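Local coordinates for 5' nucleotidase family protein (Staphylococcus aureus subsp. aureus, PDB 4Q7F) that belongs to the 5' nucleotidase family, pairing a calcineurin-like metallophosphoesterase domain with a C-terminal domain that helps form a ligand pocket, at residues A[362-371]-A[381-389]; A[430-438]-A[477-488]. All coordinates share one frame; numbering follows the deposited sequence.

Contact 1 of 2, residues A[362-371]-A[381-389]; sequences TALFDSASGF and INNYPFPNT. With 3D1 ((2R,3S,5R)-5-(6-amino-9H-purin-9-yl)-tetrahydro-2-(hydroxymethyl)furan-3-ol), chain D.
Phe365 meets Tyr384, Pro385 and Phe386 in an aromatic cluster of the 5'-nucleotidase C-terminal domain, at one wall of the ligand pocket. Its CB lies beside the Pro385 ring, and Phe365 CD2 comes 3.5 Å from Pro385 CD. One step further, CE2 reaches over the face of Tyr384 in an edge-to-face pair with planes at 76°. The other rim carbons, CD1 and CE1, receive the edge of Phe386 over one ring face in an offset edge-to-face pair, while CZ ends near the ligand amino group N6. Phe386 in turn lays a face against the purine. Asn388 bonds the ligand base with both ends of its amide: ND2 donates to ligand N1 (2.8 Å, nearly straight at 168°), and OD1 accepts from N6 at 2.9 Å.

Away from the pocket, the type I turn from Phe365 to Ala368 meets the end of helix 377-383, where Ser367 OG comes within 2.5 Å of Asn382 O, a hydrogen bond so short that its exact length is doubtful. The Asn383 amide grips Gly370 twice. Asn383 OD1 takes Gly370 N on a lone pair at 2.8 Å, whereas Asn383 ND2 donates to Gly370 O at 3.0 Å from above that carbonyl's plane.

Contact 2 of 2, residues A[430-438]-A[477-488]; sequences QHFNYDIYG and YRAVGGGQYDMY. With 3D1 ((2R,3S,5R)-5-(6-amino-9H-purin-9-yl)-tetrahydro-2-(hydroxymethyl)furan-3-ol), chain D.
Bent at chi2 (-76°) but extended at chi3 (-174°), Arg478 carries its guanidinium back to Asp435, whose CG stands anti to its own carbonyl carbon (chi1 -74°) and faces it. The grip is side-on and two-pronged. Arg478 NE meets Asp435 OD2 at 2.7 Å, almost straight, in the guanidinium plane and on the syn side, somewhat out of the carboxylate plane, while Arg478 NH2 reaches Asp435 OD1 at 3.0 Å from above that plane. Arg478 NH2 also donates to a lone pair of Phe432 O at 2.9 Å, which ties the same arginine to the 3-10 turn 431-433.

The ring of Tyr485 covers one guanidinium face, with CE1 over its centre. Tyr485 OH donates to Asn433 O at 2.8 Å and is also hydrogen-bonded to Ser407 of helix 397-408. Asn433 OD1 packs against Gly483 CA, 3.3 Å away, where the chain turns with positive phi just beyond the Schellman motif closing helix 476-479.

These ties join two walls of the ligand pocket. Tyr477 spreads one ring face over the purine and has Gly482 CA against the other; Phe432 brings a face to ligand C8, with CD1 at 3.6 Å. The positive charge of Arg478 would be expected to favour the ionised form of Asp435, while its bonds to Asp435 and Phe432 O limit rotation of the guanidinium.

In the fold
Both contacts belong to the 5'-nucleotidase C-terminal domain, with centres about 14 Å apart, and they follow in series along the chain: contact 1 closes before contact 2 opens. They meet in one mixed sheet, where strands 359-363 and 435-438 are antiparallel neighbours; Thr362 O lies 2.9 Å from Ile436 N, a probable hydrogen bond. Strand 469-475 of that sheet leads into helix 476-479 of contact 2. Segments distant in sequence therefore converge on the ligand, Phe365, Phe386 and Asn388 from contact 1 and Phe432 and Tyr477 from contact 2, while His110 of the calcineurin-like phosphoesterase range, which also supplies the metal ligands, hydrogen-bonds it too. The pocket thus lies between the two domains.

Contact 1 of 2, residues A[362-371]-A[381-389]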
loop_
_atom_site.group_PDB
_atom_site.type_symbol
_atom_site.label_atom_id
_atom_site.label_comp_id
_atom_site.label_asym_id
_atom_site.label_seq_id
_atom_site.Cartn_x
_atom_site.Cartn_y
_atom_site.Cartn_z
ATOM N N THR A 362 16.489 -6.881 2.932
ATOM C CA THR A 362 15.593 -5.808 2.460
ATOM C C THR A 362 15.038 -6.150 1.096
ATOM O O THR A 362 15.660 -6.877 0.309
ATOM C CB THR A 362 16.262 -4.439 2.407
ATOM O OG1 THR A 362 15.274 -3.431 2.111
ATOM C CG2 THR A 362 17.379 -4.419 1.384
ATOM N N ALA A 363 13.840 -5.651 0.831
ATOM C CA ALA A 363 13.226 -5.823 -0.464
ATOM C C ALA A 363 13.780 -4.711 -1.337
ATOM O O ALA A 363 14.381 -3.760 -0.823
ATOM C CB ALA A 363 11.713 -5.711 -0.357
ATOM N N LEU A 364 13.679 -4.881 -2.651
ATOM C CA LEU A 364 14.003 -3.804 -3.576
ATOM C C LEU A 364 12.618 -3.235 -3.937
ATOM O O LEU A 364 11.798 -3.904 -4.596
ATOM C CB LEU A 364 14.715 -4.304 -4.823
ATOM C CG LEU A 364 15.080 -3.192 -5.812
ATOM C CD1 LEU A 364 16.147 -2.280 -5.227
ATOM C CD2 LEU A 364 15.544 -3.802 -7.117
ATOM N N PHE A 365 12.339 -2.029 -3.479
ATOM C CA PHE A 365 11.024 -1.419 -3.737
ATOM C C PHE A 365 10.834 -0.949 -5.210
ATOM O O PHE A 365 11.794 -0.694 -5.933
ATOM C CB PHE A 365 10.717 -0.343 -2.683
ATOM C CG PHE A 365 10.714 -0.881 -1.268
ATOM C CD1 PHE A 365 9.709 -1.749 -0.843
ATOM C CD2 PHE A 365 11.711 -0.533 -0.363
ATOM C CE1 PHE A 365 9.696 -2.253 0.452
ATOM C CE2 PHE A 365 11.707 -1.048 0.937
ATOM C CZ PHE A 365 10.701 -1.907 1.343
ATOM N N ASP A 366 9.586 -0.860 -5.644
ATOM C CA ASP A 366 9.290 -0.531 -7.050
ATOM C C ASP A 366 9.911 0.748 -7.579
ATOM O O ASP A 366 10.306 0.812 -8.729
ATOM C CB ASP A 366 7.785 -0.584 -7.291
ATOM C CG ASP A 366 7.263 -2.011 -7.257
ATOM O OD1 ASP A 366 7.878 -2.878 -7.925
ATOM O OD2 ASP A 366 6.261 -2.271 -6.567
ATOM N N SER A 367 10.035 1.746 -6.721
ATOM C CA SER A 367 10.643 3.023 -7.105
ATOM C C SER A 367 12.180 3.070 -6.861
ATOM O O SER A 367 12.823 4.124 -7.041
ATOM C CB SER A 367 9.962 4.123 -6.301
ATOM O OG SER A 367 10.014 3.815 -4.902
ATOM N N ALA A 368 12.762 1.933 -6.471
ATOM C CA ALA A 368 14.176 1.875 -6.139
ATOM C C ALA A 368 15.076 1.801 -7.348
ATOM O O ALA A 368 15.345 0.715 -7.856
ATOM C CB ALA A 368 14.457 0.682 -5.218
ATOM N N SER A 369 15.576 2.949 -7.782
ATOM C CA SER A 369 16.508 3.008 -8.907
ATOM C C SER A 369 17.979 3.126 -8.439
ATOM O O SER A 369 18.873 3.396 -9.241
ATOM C CB SER A 369 16.130 4.178 -9.816
ATOM O OG SER A 369 16.023 5.370 -9.062
ATOM N N GLY A 370 18.237 2.905 -7.153
ATOM C CA GLY A 370 19.597 3.009 -6.629
ATOM C C GLY A 370 20.046 4.452 -6.513
ATOM O O GLY A 370 19.227 5.381 -6.621
ATOM N N PHE A 371 21.337 4.657 -6.267
ATOM C CA PHE A 371 21.864 6.004 -6.159
ATOM C C PHE A 371 22.889 6.318 -7.257
ATOM O O PHE A 371 23.680 5.472 -7.655
ATOM C CB PHE A 371 22.584 6.277 -4.834
ATOM C CG PHE A 371 21.738 6.145 -3.589
ATOM C CD1 PHE A 371 20.401 6.480 -3.569
ATOM C CD2 PHE A 371 22.347 5.805 -2.391
ATOM C CE1 PHE A 371 19.662 6.390 -2.395
ATOM C CE2 PHE A 371 21.624 5.725 -1.217
ATOM C CZ PHE A 371 20.275 6.013 -1.218
ATOM N N ILE A 381 14.152 8.687 -0.696
ATOM C CA ILE A 381 12.752 8.323 -0.550
ATOM C C ILE A 381 12.328 7.295 -1.607
ATOM O O ILE A 381 11.623 6.340 -1.281
ATOM C CB ILE A 381 11.823 9.557 -0.588
ATOM C CG1 ILE A 381 12.120 10.490 0.602
ATOM C CG2 ILE A 381 10.387 9.081 -0.512
ATOM C CD1 ILE A 381 11.349 11.808 0.626
ATOM N N ASN A 382 12.748 7.488 -2.853
ATOM C CA ASN A 382 12.412 6.542 -3.913
ATOM C C ASN A 382 12.947 5.162 -3.633
ATOM O O ASN A 382 12.307 4.170 -3.974
ATOM C CB ASN A 382 12.904 7.044 -5.286
ATOM C CG ASN A 382 12.047 8.172 -5.818
ATOM O OD1 ASN A 382 10.858 8.221 -5.535
ATOM N ND2 ASN A 382 12.632 9.074 -6.588
ATOM N N ASN A 383 14.112 5.094 -3.009
ATOM C CA ASN A 383 14.701 3.783 -2.662
ATOM C C ASN A 383 14.135 3.164 -1.378
ATOM O O ASN A 383 14.180 1.963 -1.214
ATOM C CB ASN A 383 16.203 3.892 -2.650
ATOM C CG ASN A 383 16.757 3.994 -4.058
ATOM O OD1 ASN A 383 16.782 3.004 -4.785
ATOM N ND2 ASN A 383 17.171 5.184 -4.459
ATOM N N TYR A 384 13.581 3.978 -0.493
ATOM C CA TYR A 384 12.933 3.443 0.718
ATOM C C TYR A 384 11.665 4.251 0.934
ATOM O O TYR A 384 11.665 5.151 1.758
ATOM C CB TYR A 384 13.834 3.522 1.975
ATOM C CG TYR A 384 13.487 2.388 2.890
ATOM C CD1 TYR A 384 12.317 2.399 3.625
ATOM C CD2 TYR A 384 14.261 1.230 2.901
ATOM C CE1 TYR A 384 11.965 1.320 4.410
ATOM C CE2 TYR A 384 13.907 0.146 3.681
ATOM C CZ TYR A 384 12.761 0.197 4.422
ATOM O OH TYR A 384 12.376 -0.870 5.182
ATOM N N PRO A 385 10.571 3.895 0.238
ATOM C CA PRO A 385 9.343 4.693 0.292
ATOM C C PRO A 385 8.364 4.371 1.421
ATOM O O PRO A 385 7.275 4.922 1.424
ATOM C CB PRO A 385 8.685 4.395 -1.058
ATOM C CG PRO A 385 9.088 2.978 -1.345
ATOM C CD PRO A 385 10.417 2.738 -0.666
ATOM N N PHE A 386 8.739 3.511 2.366
ATOM C CA PHE A 386 7.842 3.222 3.478
ATOM C C PHE A 386 8.421 3.717 4.790
ATOM O O PHE A 386 9.646 3.770 4.952
ATOM C CB PHE A 386 7.547 1.730 3.549
ATOM C CG PHE A 386 6.776 1.220 2.375
ATOM C CD1 PHE A 386 5.419 1.521 2.233
ATOM C CD2 PHE A 386 7.384 0.436 1.416
ATOM C CE1 PHE A 386 4.702 1.058 1.147
ATOM C CE2 PHE A 386 6.667 -0.040 0.334
ATOM C CZ PHE A 386 5.330 0.268 0.198
ATOM N N PRO A 387 7.552 4.049 5.759
ATOM C CA PRO A 387 8.078 4.475 7.053
ATOM C C PRO A 387 8.330 3.277 8.005
ATOM O O PRO A 387 7.786 3.201 9.107
ATOM C CB PRO A 387 7.000 5.430 7.555
ATOM C CG PRO A 387 5.724 4.919 6.951
ATOM C CD PRO A 387 6.082 4.185 5.689
ATOM N N ASN A 388 9.172 2.351 7.568
ATOM C CA ASN A 388 9.522 1.182 8.360
ATOM C C ASN A 388 10.689 1.421 9.316
ATOM O O ASN A 388 11.652 2.111 8.970
ATOM C CB ASN A 388 10.036 0.061 7.485
ATOM C CG ASN A 388 9.050 -0.415 6.447
ATOM O OD1 ASN A 388 9.466 -0.841 5.353
ATOM N ND2 ASN A 388 7.782 -0.376 6.758
ATOM N N THR A 389 10.604 0.804 10.494
ATOM C CA THR A 389 11.689 0.810 11.454
ATOM C C THR A 389 12.215 -0.620 11.344
ATOM O O THR A 389 11.739 -1.394 10.497
ATOM C CB THR A 389 11.226 1.148 12.862
ATOM O OG1 THR A 389 10.186 0.246 13.217
ATOM C CG2 THR A 389 10.682 2.594 12.930
HETATM O "O5'" 3D1 D . -0.819 -5.834 1.250
HETATM C "C5'" 3D1 D . 0.383 -5.208 1.689
HETATM C "C4'" 3D1 D . 0.180 -3.710 1.845
HETATM O "O4'" 3D1 D . 1.320 -3.218 2.533
HETATM C "C1'" 3D1 D . 2.129 -2.387 1.695
HETATM N N9 3D1 D . 3.563 -2.717 1.915
HETATM C C4 3D1 D . 4.262 -2.168 2.899
HETATM N N3 3D1 D . 3.964 -1.275 3.869
HETATM C C2 3D1 D . 4.902 -0.892 4.755
HETATM N N1 3D1 D . 6.173 -1.377 4.739
HETATM C C6 3D1 D . 6.597 -2.276 3.823
HETATM N N6 3D1 D . 7.878 -2.738 3.846
HETATM C C5 3D1 D . 5.614 -2.748 2.824
HETATM N N7 3D1 D . 5.607 -3.597 1.776
HETATM C C8 3D1 D . 4.361 -3.584 1.237
HETATM C "C2'" 3D1 D . 1.601 -2.556 0.277
HETATM C "C3'" 3D1 D . 0.151 -2.907 0.550
HETATM O "O3'" 3D1 D . -0.587 -1.682 0.745
HETATM O O HOH W 1 13.539 -2.890 4.414
HETATM O O HOH W 2 14.619 -0.655 -2.000
#

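Contact 2 of 2, residues A[430-438]-A[477-488]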
loop_
_atom_site.group_PDB
_atom_site.type_symbol
_atom_site.label_atom_id
_atom_site.label_comp_id
_atom_site.label_asym_id
_atom_site.label_seq_id
_atom_site.Cartn_x
_atom_site.Cartn_y
_atom_site.Cartn_z
ATOM N N GLN A 430 3.895 -7.814 -6.750
ATOM C CA GLN A 430 4.288 -7.851 -5.343
ATOM C C GLN A 430 5.803 -8.060 -5.242
ATOM O O GLN A 430 6.267 -8.941 -4.492
ATOM C CB GLN A 430 3.568 -8.999 -4.635
ATOM C CG GLN A 430 2.065 -8.841 -4.552
ATOM C CD GLN A 430 1.381 -10.055 -3.934
ATOM O OE1 GLN A 430 1.823 -11.202 -4.098
ATOM N NE2 GLN A 430 0.290 -9.809 -3.233
ATOM N N HIS A 431 6.569 -7.262 -5.990
ATOM C CA HIS A 431 8.030 -7.389 -5.996
ATOM C C HIS A 431 8.616 -7.061 -4.631
ATOM O O HIS A 431 9.701 -7.535 -4.277
ATOM C CB HIS A 431 8.683 -6.481 -7.044
ATOM C CG HIS A 431 8.146 -6.660 -8.426
ATOM N ND1 HIS A 431 8.509 -7.715 -9.237
ATOM C CD2 HIS A 431 7.281 -5.909 -9.150
ATOM C CE1 HIS A 431 7.883 -7.611 -10.394
ATOM N NE2 HIS A 431 7.132 -6.524 -10.366
ATOM N N PHE A 432 7.902 -6.224 -3.894
ATOM C CA PHE A 432 8.307 -5.835 -2.561
ATOM C C PHE A 432 8.261 -6.999 -1.550
ATOM O O PHE A 432 8.639 -6.828 -0.401
ATOM C CB PHE A 432 7.468 -4.656 -2.066
ATOM C CG PHE A 432 5.978 -4.829 -2.245
ATOM C CD1 PHE A 432 5.267 -5.759 -1.501
ATOM C CD2 PHE A 432 5.272 -4.004 -3.127
ATOM C CE1 PHE A 432 3.898 -5.907 -1.656
ATOM C CE2 PHE A 432 3.893 -4.136 -3.277
ATOM C CZ PHE A 432 3.203 -5.089 -2.534
ATOM N N ASN A 433 7.795 -8.166 -1.991
ATOM C CA ASN A 433 7.762 -9.350 -1.150
ATOM C C ASN A 433 8.941 -10.270 -1.410
ATOM O O ASN A 433 8.946 -11.376 -0.922
ATOM C CB ASN A 433 6.438 -10.107 -1.259
ATOM C CG ASN A 433 5.324 -9.432 -0.488
ATOM O OD1 ASN A 433 5.567 -8.563 0.356
ATOM N ND2 ASN A 433 4.094 -9.825 -0.769
ATOM N N TYR A 434 9.907 -9.809 -2.207
ATOM C CA TYR A 434 11.145 -10.534 -2.438
ATOM C C TYR A 434 12.263 -9.868 -1.657
ATOM O O TYR A 434 12.498 -8.676 -1.806
ATOM C CB TYR A 434 11.525 -10.539 -3.916
ATOM C CG TYR A 434 12.900 -11.165 -4.167
ATOM C CD1 TYR A 434 13.110 -12.517 -3.988
ATOM C CD2 TYR A 434 13.963 -10.391 -4.613
ATOM C CE1 TYR A 434 14.350 -13.073 -4.211
ATOM C CE2 TYR A 434 15.201 -10.939 -4.862
ATOM C CZ TYR A 434 15.397 -12.277 -4.655
ATOM O OH TYR A 434 16.638 -12.801 -4.944
ATOM N N ASP A 435 13.002 -10.637 -0.876
ATOM C CA ASP A 435 14.090 -10.047 -0.079
ATOM C C ASP A 435 15.418 -10.526 -0.542
ATOM O O ASP A 435 15.576 -11.695 -0.982
ATOM C CB ASP A 435 13.940 -10.356 1.419
ATOM C CG ASP A 435 12.835 -9.558 2.098
ATOM O OD1 ASP A 435 12.509 -8.452 1.634
ATOM O OD2 ASP A 435 12.323 -10.014 3.157
ATOM N N ILE A 436 16.372 -9.597 -0.461
ATOM C CA ILE A 436 17.769 -9.875 -0.728
ATOM C C ILE A 436 18.462 -9.881 0.634
ATOM O O ILE A 436 18.323 -8.941 1.418
ATOM C CB ILE A 436 18.440 -8.825 -1.644
ATOM C CG1 ILE A 436 17.765 -8.760 -3.019
ATOM C CG2 ILE A 436 19.918 -9.136 -1.796
ATOM C CD1 ILE A 436 16.563 -7.844 -3.109
ATOM N N TYR A 437 19.223 -10.940 0.913
ATOM C CA TYR A 437 19.859 -11.103 2.214
ATOM C C TYR A 437 21.346 -10.811 2.223
ATOM O O TYR A 437 22.054 -11.054 1.254
ATOM C CB TYR A 437 19.650 -12.546 2.725
ATOM C CG TYR A 437 18.195 -12.928 2.872
ATOM C CD1 TYR A 437 17.433 -13.282 1.765
ATOM C CD2 TYR A 437 17.594 -12.988 4.135
ATOM C CE1 TYR A 437 16.097 -13.638 1.894
ATOM C CE2 TYR A 437 16.259 -13.325 4.271
ATOM C CZ TYR A 437 15.522 -13.646 3.152
ATOM O OH TYR A 437 14.231 -14.000 3.305
ATOM N N GLY A 438 21.805 -10.294 3.347
ATOM C CA GLY A 438 23.222 -10.005 3.565
ATOM C C GLY A 438 23.741 -10.727 4.797
ATOM O O GLY A 438 23.014 -10.930 5.798
ATOM N N TYR A 477 7.629 -4.355 9.048
ATOM C CA TYR A 477 6.594 -4.990 8.217
ATOM C C TYR A 477 6.846 -6.481 8.245
ATOM O O TYR A 477 5.957 -7.271 8.561
ATOM C CB TYR A 477 6.689 -4.453 6.774
ATOM C CG TYR A 477 5.648 -4.931 5.800
ATOM C CD1 TYR A 477 4.396 -4.321 5.747
ATOM C CD2 TYR A 477 5.933 -5.938 4.889
ATOM C CE1 TYR A 477 3.438 -4.733 4.849
ATOM C CE2 TYR A 477 4.984 -6.361 3.965
ATOM C CZ TYR A 477 3.737 -5.744 3.952
ATOM O OH TYR A 477 2.791 -6.126 3.044
ATOM N N ARG A 478 8.071 -6.867 7.905
ATOM C CA ARG A 478 8.441 -8.275 7.957
ATOM C C ARG A 478 8.299 -8.890 9.359
ATOM O O ARG A 478 7.846 -10.023 9.476
ATOM C CB ARG A 478 9.862 -8.465 7.480
ATOM C CG ARG A 478 10.023 -8.316 6.000
ATOM C CD ARG A 478 9.513 -9.528 5.239
ATOM N NE ARG A 478 9.836 -9.336 3.834
ATOM C CZ ARG A 478 9.037 -8.808 2.913
ATOM N NH1 ARG A 478 7.778 -8.440 3.183
ATOM N NH2 ARG A 478 9.511 -8.655 1.695
ATOM N N ALA A 479 8.694 -8.150 10.406
ATOM C CA ALA A 479 8.643 -8.624 11.785
ATOM C C ALA A 479 7.279 -9.146 12.232
ATOM O O ALA A 479 7.218 -10.096 13.030
ATOM C CB ALA A 479 9.154 -7.554 12.753
ATOM N N VAL A 480 6.194 -8.551 11.738
ATOM C CA VAL A 480 4.854 -9.030 12.070
ATOM C C VAL A 480 4.256 -9.950 10.983
ATOM O O VAL A 480 3.067 -10.243 10.998
ATOM C CB VAL A 480 3.888 -7.864 12.383
ATOM C CG1 VAL A 480 4.354 -7.144 13.652
ATOM C CG2 VAL A 480 3.800 -6.912 11.221
ATOM N N GLY A 481 5.084 -10.397 10.056
ATOM C CA GLY A 481 4.670 -11.361 9.012
ATOM C C GLY A 481 4.283 -10.847 7.628
ATOM O O GLY A 481 3.823 -11.623 6.782
ATOM N N GLY A 482 4.454 -9.545 7.401
ATOM C CA GLY A 482 4.052 -8.923 6.167
ATOM C C GLY A 482 4.663 -9.606 4.969
ATOM O O GLY A 482 5.846 -9.950 4.988
ATOM N N GLY A 483 3.844 -9.833 3.951
ATOM C CA GLY A 483 4.300 -10.489 2.731
ATOM C C GLY A 483 4.413 -11.999 2.892
ATOM O O GLY A 483 5.122 -12.640 2.132
ATOM N N GLN A 484 3.674 -12.560 3.856
ATOM C CA GLN A 484 3.669 -14.004 4.141
ATOM C C GLN A 484 5.016 -14.530 4.660
ATOM O O GLN A 484 5.451 -15.633 4.286
ATOM C CB GLN A 484 3.221 -14.855 2.925
ATOM C CG GLN A 484 1.826 -14.583 2.428
ATOM C CD GLN A 484 1.479 -15.444 1.214
ATOM O OE1 GLN A 484 1.842 -16.625 1.142
ATOM N NE2 GLN A 484 0.769 -14.859 0.266
ATOM N N TYR A 485 5.670 -13.730 5.508
ATOM C CA TYR A 485 6.902 -14.118 6.197
ATOM C C TYR A 485 6.485 -14.406 7.654
ATOM O O TYR A 485 6.934 -13.773 8.622
ATOM C CB TYR A 485 7.954 -13.025 6.104
ATOM C CG TYR A 485 8.594 -12.975 4.721
ATOM C CD1 TYR A 485 8.026 -12.241 3.687
ATOM C CD2 TYR A 485 9.742 -13.710 4.445
ATOM C CE1 TYR A 485 8.605 -12.204 2.420
ATOM C CE2 TYR A 485 10.326 -13.684 3.177
ATOM C CZ TYR A 485 9.782 -12.941 2.179
ATOM O OH TYR A 485 10.372 -12.935 0.918
ATOM N N ASP A 486 5.609 -15.390 7.772
ATOM C CA ASP A 486 5.039 -15.798 9.052
ATOM C C ASP A 486 6.037 -16.404 10.053
ATOM O O ASP A 486 5.807 -16.341 11.243
ATOM C CB ASP A 486 3.847 -16.708 8.770
ATOM C CG ASP A 486 2.741 -15.959 8.014
ATOM O OD1 ASP A 486 2.086 -15.089 8.629
ATOM O OD2 ASP A 486 2.566 -16.193 6.792
HETATM N N MSE A 487 7.165 -16.912 9.572
HETATM C CA MSE A 487 8.171 -17.492 10.453
HETATM C C MSE A 487 8.775 -16.450 11.380
HETATM O O MSE A 487 9.344 -16.810 12.393
HETATM C CB MSE A 487 9.235 -18.246 9.639
HETATM C CG MSE A 487 10.280 -17.404 8.882
HETATM SE SE MSE A 487 9.611 -16.199 7.448
HETATM C CE MSE A 487 8.863 -17.576 6.262
ATOM N N TYR A 488 8.661 -15.159 11.070
ATOM C CA TYR A 488 9.227 -14.154 11.974
ATOM C C TYR A 488 8.321 -13.779 13.140
ATOM O O TYR A 488 8.785 -13.178 14.107
ATOM C CB TYR A 488 9.562 -12.862 11.257
ATOM C CG TYR A 488 10.603 -12.953 10.189
ATOM C CD1 TYR A 488 11.847 -13.528 10.459
ATOM C CD2 TYR A 488 10.393 -12.399 8.930
ATOM C CE1 TYR A 488 12.828 -13.579 9.496
ATOM C CE2 TYR A 488 11.377 -12.445 7.957
ATOM C CZ TYR A 488 12.598 -13.040 8.259
ATOM O OH TYR A 488 13.595 -13.126 7.340
HETATM O "O5'" 3D1 D . -0.819 -5.834 1.250
HETATM C "C5'" 3D1 D . 0.383 -5.208 1.689
HETATM C "C4'" 3D1 D . 0.180 -3.710 1.845
HETATM O "O4'" 3D1 D . 1.320 -3.218 2.533
HETATM C "C1'" 3D1 D . 2.129 -2.387 1.695
HETATM N N9 3D1 D . 3.563 -2.717 1.915
HETATM C C4 3D1 D . 4.262 -2.168 2.899
HETATM N N3 3D1 D . 3.964 -1.275 3.869
HETATM C C2 3D1 D . 4.902 -0.892 4.755
HETATM N N1 3D1 D . 6.173 -1.377 4.739
HETATM C C6 3D1 D . 6.597 -2.276 3.823
HETATM N N6 3D1 D . 7.878 -2.738 3.846
HETATM C C5 3D1 D . 5.614 -2.748 2.824
HETATM N N7 3D1 D . 5.607 -3.597 1.776
HETATM C C8 3D1 D . 4.361 -3.584 1.237
HETATM C "C2'" 3D1 D . 1.601 -2.556 0.277
HETATM C "C3'" 3D1 D . 0.151 -2.907 0.550
HETATM O "O3'" 3D1 D . -0.587 -1.682 0.745
HETATM O O HOH W 3 7.175 -5.807 1.535
HETATM O O HOH W 4 2.879 -7.750 1.008
HETATM O O HOH W 5 13.053 -12.087 4.889
#